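PDB 6F72: VAO-type flavoprotein oxidase VAO615 from Myceliophthora thermophila, which binds one FAD bicovalently and is probably an oxidoreductase whose reduced flavin reacts rapidly with oxygen, though its substrate remains unidentified. Local coordinates for residues L252-V257 with A287-M292. Residues are numbered along the deposited sequence; the frame is centred on the assembly and turned at random.
With FAD (flavin-adenine dinucleotide), chain E.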
loop_
_atom_site.group_PDB
_atom_site.type_symbol
_atom_site.label_atom_id
_atom_site.label_comp_id
_atom_site.label_asym_id
_atom_site.label_seq_id
_atom_site.Cartn_x
_atom_site.Cartn_y
_atom_site.Cartn_z
ATOM N N LEU A 252 -10.627 6.649 13.820
ATOM C CA LEU A 252 -11.229 7.497 14.841
ATOM C C LEU A 252 -10.305 8.654 15.208
ATOM O O LEU A 252 -10.747 9.792 15.325
ATOM C CB LEU A 252 -11.624 6.677 16.074
ATOM C CG LEU A 252 -12.539 5.472 15.863
ATOM C CD1 LEU A 252 -12.570 4.632 17.127
ATOM C CD2 LEU A 252 -13.952 5.910 15.474
ATOM N N GLU A 253 -9.019 8.346 15.391
ATOM C CA GLU A 253 -8.016 9.301 15.863
ATOM C C GLU A 253 -6.696 9.016 15.203
ATOM O O GLU A 253 -6.412 7.864 14.906
ATOM C CB GLU A 253 -7.814 9.157 17.370
ATOM C CG GLU A 253 -9.038 9.580 18.166
ATOM C CD GLU A 253 -8.845 9.480 19.663
ATOM O OE1 GLU A 253 -7.768 9.885 20.157
ATOM O OE2 GLU A 253 -9.791 9.025 20.336
ATOM N N TRP A 254 -5.924 10.081 14.976
ATOM C CA TRP A 254 -4.516 10.015 14.587
ATOM C C TRP A 254 -3.733 10.709 15.684
ATOM O O TRP A 254 -4.055 11.842 16.052
ATOM C CB TRP A 254 -4.241 10.772 13.286
ATOM C CG TRP A 254 -4.867 10.183 12.056
ATOM C CD1 TRP A 254 -5.956 10.671 11.367
ATOM C CD2 TRP A 254 -4.441 9.011 11.359
ATOM N NE1 TRP A 254 -6.233 9.864 10.286
ATOM C CE2 TRP A 254 -5.321 8.836 10.258
ATOM C CE3 TRP A 254 -3.402 8.073 11.561
ATOM C CZ2 TRP A 254 -5.190 7.770 9.360
ATOM C CZ3 TRP A 254 -3.285 7.008 10.675
ATOM C CH2 TRP A 254 -4.168 6.870 9.583
ATOM N N GLU A 255 -2.703 10.032 16.185
ATOM C CA GLU A 255 -1.726 10.654 17.058
ATOM C C GLU A 255 -0.479 10.921 16.220
ATOM O O GLU A 255 0.012 10.033 15.535
ATOM C CB GLU A 255 -1.426 9.740 18.240
ATOM C CG GLU A 255 -0.393 10.296 19.210
ATOM C CD GLU A 255 0.219 9.235 20.098
ATOM O OE1 GLU A 255 -0.174 8.051 20.001
ATOM O OE2 GLU A 255 1.107 9.596 20.907
ATOM N N VAL A 256 -0.016 12.168 16.259
ATOM C CA VAL A 256 0.991 12.678 15.337
ATOM C C VAL A 256 2.012 13.597 15.998
ATOM O O VAL A 256 1.780 14.118 17.087
ATOM C CB VAL A 256 0.371 13.453 14.120
ATOM C CG1 VAL A 256 -0.763 12.680 13.465
ATOM C CG2 VAL A 256 -0.059 14.871 14.492
ATOM N N VAL A 257 3.146 13.758 15.309
ATOM C CA VAL A 257 4.063 14.876 15.496
ATOM C C VAL A 257 4.091 15.663 14.184
ATOM O O VAL A 257 4.333 15.110 13.102
ATOM C CB VAL A 257 5.495 14.427 15.873
ATOM C CG1 VAL A 257 6.387 15.639 16.104
ATOM C CG2 VAL A 257 5.484 13.547 17.114
ATOM N N ALA A 287 2.129 14.922 8.382
ATOM C CA ALA A 287 2.638 14.778 9.754
ATOM C C ALA A 287 3.225 13.379 9.942
ATOM O O ALA A 287 2.964 12.471 9.138
ATOM C CB ALA A 287 1.519 15.025 10.776
ATOM N N VAL A 288 3.994 13.206 11.017
ATOM C CA VAL A 288 4.512 11.896 11.381
ATOM C C VAL A 288 3.501 11.242 12.312
ATOM O O VAL A 288 3.222 11.766 13.399
ATOM C CB VAL A 288 5.908 11.991 12.051
ATOM C CG1 VAL A 288 6.500 10.616 12.281
ATOM C CG2 VAL A 288 6.852 12.822 11.203
ATOM N N VAL A 289 2.973 10.095 11.900
ATOM C CA VAL A 289 1.950 9.393 12.683
ATOM C C VAL A 289 2.620 8.433 13.661
ATOM O O VAL A 289 3.460 7.612 13.248
ATOM C CB VAL A 289 0.963 8.622 11.769
ATOM C CG1 VAL A 289 0.174 7.571 12.543
ATOM C CG2 VAL A 289 0.035 9.593 11.029
ATOM N N LEU A 290 2.238 8.540 14.935
ATOM C CA LEU A 290 2.724 7.645 15.993
ATOM C C LEU A 290 1.769 6.498 16.283
ATOM O O LEU A 290 2.182 5.412 16.675
ATOM C CB LEU A 290 3.009 8.433 17.267
ATOM C CG LEU A 290 4.058 9.548 17.221
ATOM C CD1 LEU A 290 3.940 10.373 18.495
ATOM C CD2 LEU A 290 5.471 8.998 17.081
ATOM N N SER A 291 0.476 6.751 16.100
ATOM C CA SER A 291 -0.540 5.721 16.251
ATOM C C SER A 291 -1.809 6.186 15.575
ATOM O O SER A 291 -1.958 7.377 15.265
ATOM C CB SER A 291 -0.816 5.422 17.741
ATOM O OG SER A 291 -1.625 6.425 18.337
ATOM N N MET A 292 -2.709 5.231 15.346
ATOM C CA MET A 292 -4.096 5.516 14.985
ATOM C C MET A 292 -5.022 4.755 15.921
ATOM O O MET A 292 -4.660 3.710 16.468
ATOM C CB MET A 292 -4.370 5.147 13.513
ATOM C CG MET A 292 -4.540 3.666 13.213
ATOM S SD MET A 292 -5.052 3.379 11.510
ATOM C CE MET A 292 -5.550 1.654 11.610
HETATM P PA FAD E . 5.846 2.410 3.677
HETATM O O1A FAD E . 6.567 2.347 2.355
HETATM O O2A FAD E . 6.696 2.258 4.907
HETATM O O5B FAD E . 5.034 3.796 3.738
HETATM C C5B FAD E . 4.296 4.290 2.620
HETATM C C4B FAD E . 4.147 5.806 2.677
HETATM O O4B FAD E . 3.523 6.181 3.907
HETATM C C3B FAD E . 5.455 6.572 2.619
HETATM O O3B FAD E . 5.198 7.775 1.884
HETATM C C2B FAD E . 5.766 6.920 4.065
HETATM O O2B FAD E . 6.507 8.138 4.173
HETATM C C1B FAD E . 4.377 7.053 4.667
HETATM N N9A FAD E . 4.277 6.646 6.089
HETATM C C8A FAD E . 4.230 5.375 6.543
HETATM N N7A FAD E . 4.095 5.353 7.893
HETATM C C5A FAD E . 4.043 6.628 8.311
HETATM C C6A FAD E . 3.908 7.310 9.618
HETATM N N6A FAD E . 3.811 6.576 10.749
HETATM N N1A FAD E . 3.901 8.662 9.635
HETATM C C2A FAD E . 4.005 9.400 8.508
HETATM N N3A FAD E . 4.124 8.840 7.278
HETATM C C4A FAD E . 4.151 7.485 7.121
HETATM N N1 FAD E . -2.928 -1.683 -0.533
HETATM C C2 FAD E . -4.263 -1.917 -0.471
HETATM O O2 FAD E . -5.049 -0.942 -0.419
HETATM N N3 FAD E . -4.767 -3.172 -0.466
HETATM C C4 FAD E . -4.007 -4.277 -0.532
HETATM O O4 FAD E . -4.519 -5.420 -0.528
HETATM C C4X FAD E . -2.539 -4.101 -0.590
HETATM N N5 FAD E . -1.701 -5.158 -0.644
HETATM C C5X FAD E . -0.348 -4.993 -0.703
HETATM C C6 FAD E . 0.511 -6.113 -0.755
HETATM C C7 FAD E . 1.908 -5.910 -0.811
HETATM C C7M FAD E . 2.813 -7.127 -0.875
HETATM C C8 FAD E . 2.477 -4.513 -0.802
HETATM C C8M FAD E . 3.964 -4.192 -0.761
HETATM C C9 FAD E . 1.612 -3.426 -0.749
HETATM C C9A FAD E . 0.226 -3.605 -0.701
HETATM N N10 FAD E . -0.639 -2.487 -0.626
HETATM C C10 FAD E . -2.033 -2.703 -0.588
HETATM C "C1'" FAD E . -0.090 -1.134 -0.675
HETATM C "C2'" FAD E . -0.048 -0.323 0.585
HETATM O "O2'" FAD E . -1.378 0.102 0.870
HETATM C "C3'" FAD E . 0.843 0.871 0.263
HETATM O "O3'" FAD E . 2.078 0.443 -0.351
HETATM C "C4'" FAD E . 1.137 1.694 1.508
HETATM O "O4'" FAD E . 1.766 2.919 1.129
HETATM C "C5'" FAD E . 1.972 0.910 2.522
HETATM O "O5'" FAD E . 2.326 1.718 3.633
HETATM P P FAD E . 3.454 1.205 4.656
HETATM O O1P FAD E . 3.147 -0.215 5.038
HETATM O O2P FAD E . 3.585 2.299 5.690
HETATM O O3P FAD E . 4.768 1.221 3.717
#
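Segments 252-257 and 287-292 meet as antiparallel strands in a sheet of the PCMH-type FAD-binding domain, a worked example of a bulged strand that pairs with a neighbouring strand while Val289 turns its own N-H and C=O to the cofactor. Val257 and Val288 form a regular hydrogen-bonded pair, Val257 N reaching Val288 O at 2.8 Å. At Glu255 the register slips: Leu290 and Ser291 both face it in a classic bulge, so Glu255 O takes Leu290 N at 2.7 Å and, weakly, Ser291 N. A side-chain bond joins Glu255 and Ser291 as well. Glu255 swings CG opposite its backbone N (chi1 179°) and stays extended, which carries the anti lone pair of OE1 across to Ser291 OG at 2.7 Å, while OE2 bonds His263. An alanine here is likely to leave both the serine hydroxyl and His263 without their carboxylate partner. On the face bearing Trp254 and Val256, Val289 CG1 touches the indole edge at CE3 (3.7 Å), and Met292 runs alongside the ring, its SD making an oblique Met-aromatic contact; helices 227-233 and 272-278 pack against this face. Val289 N donates to adenine N1A at 2.8 Å and its O accepts from N6A at 2.7 Å. That paired donor and acceptor matches the adenine edge, implying that this residue reads the base through main-chain hydrogen bonds.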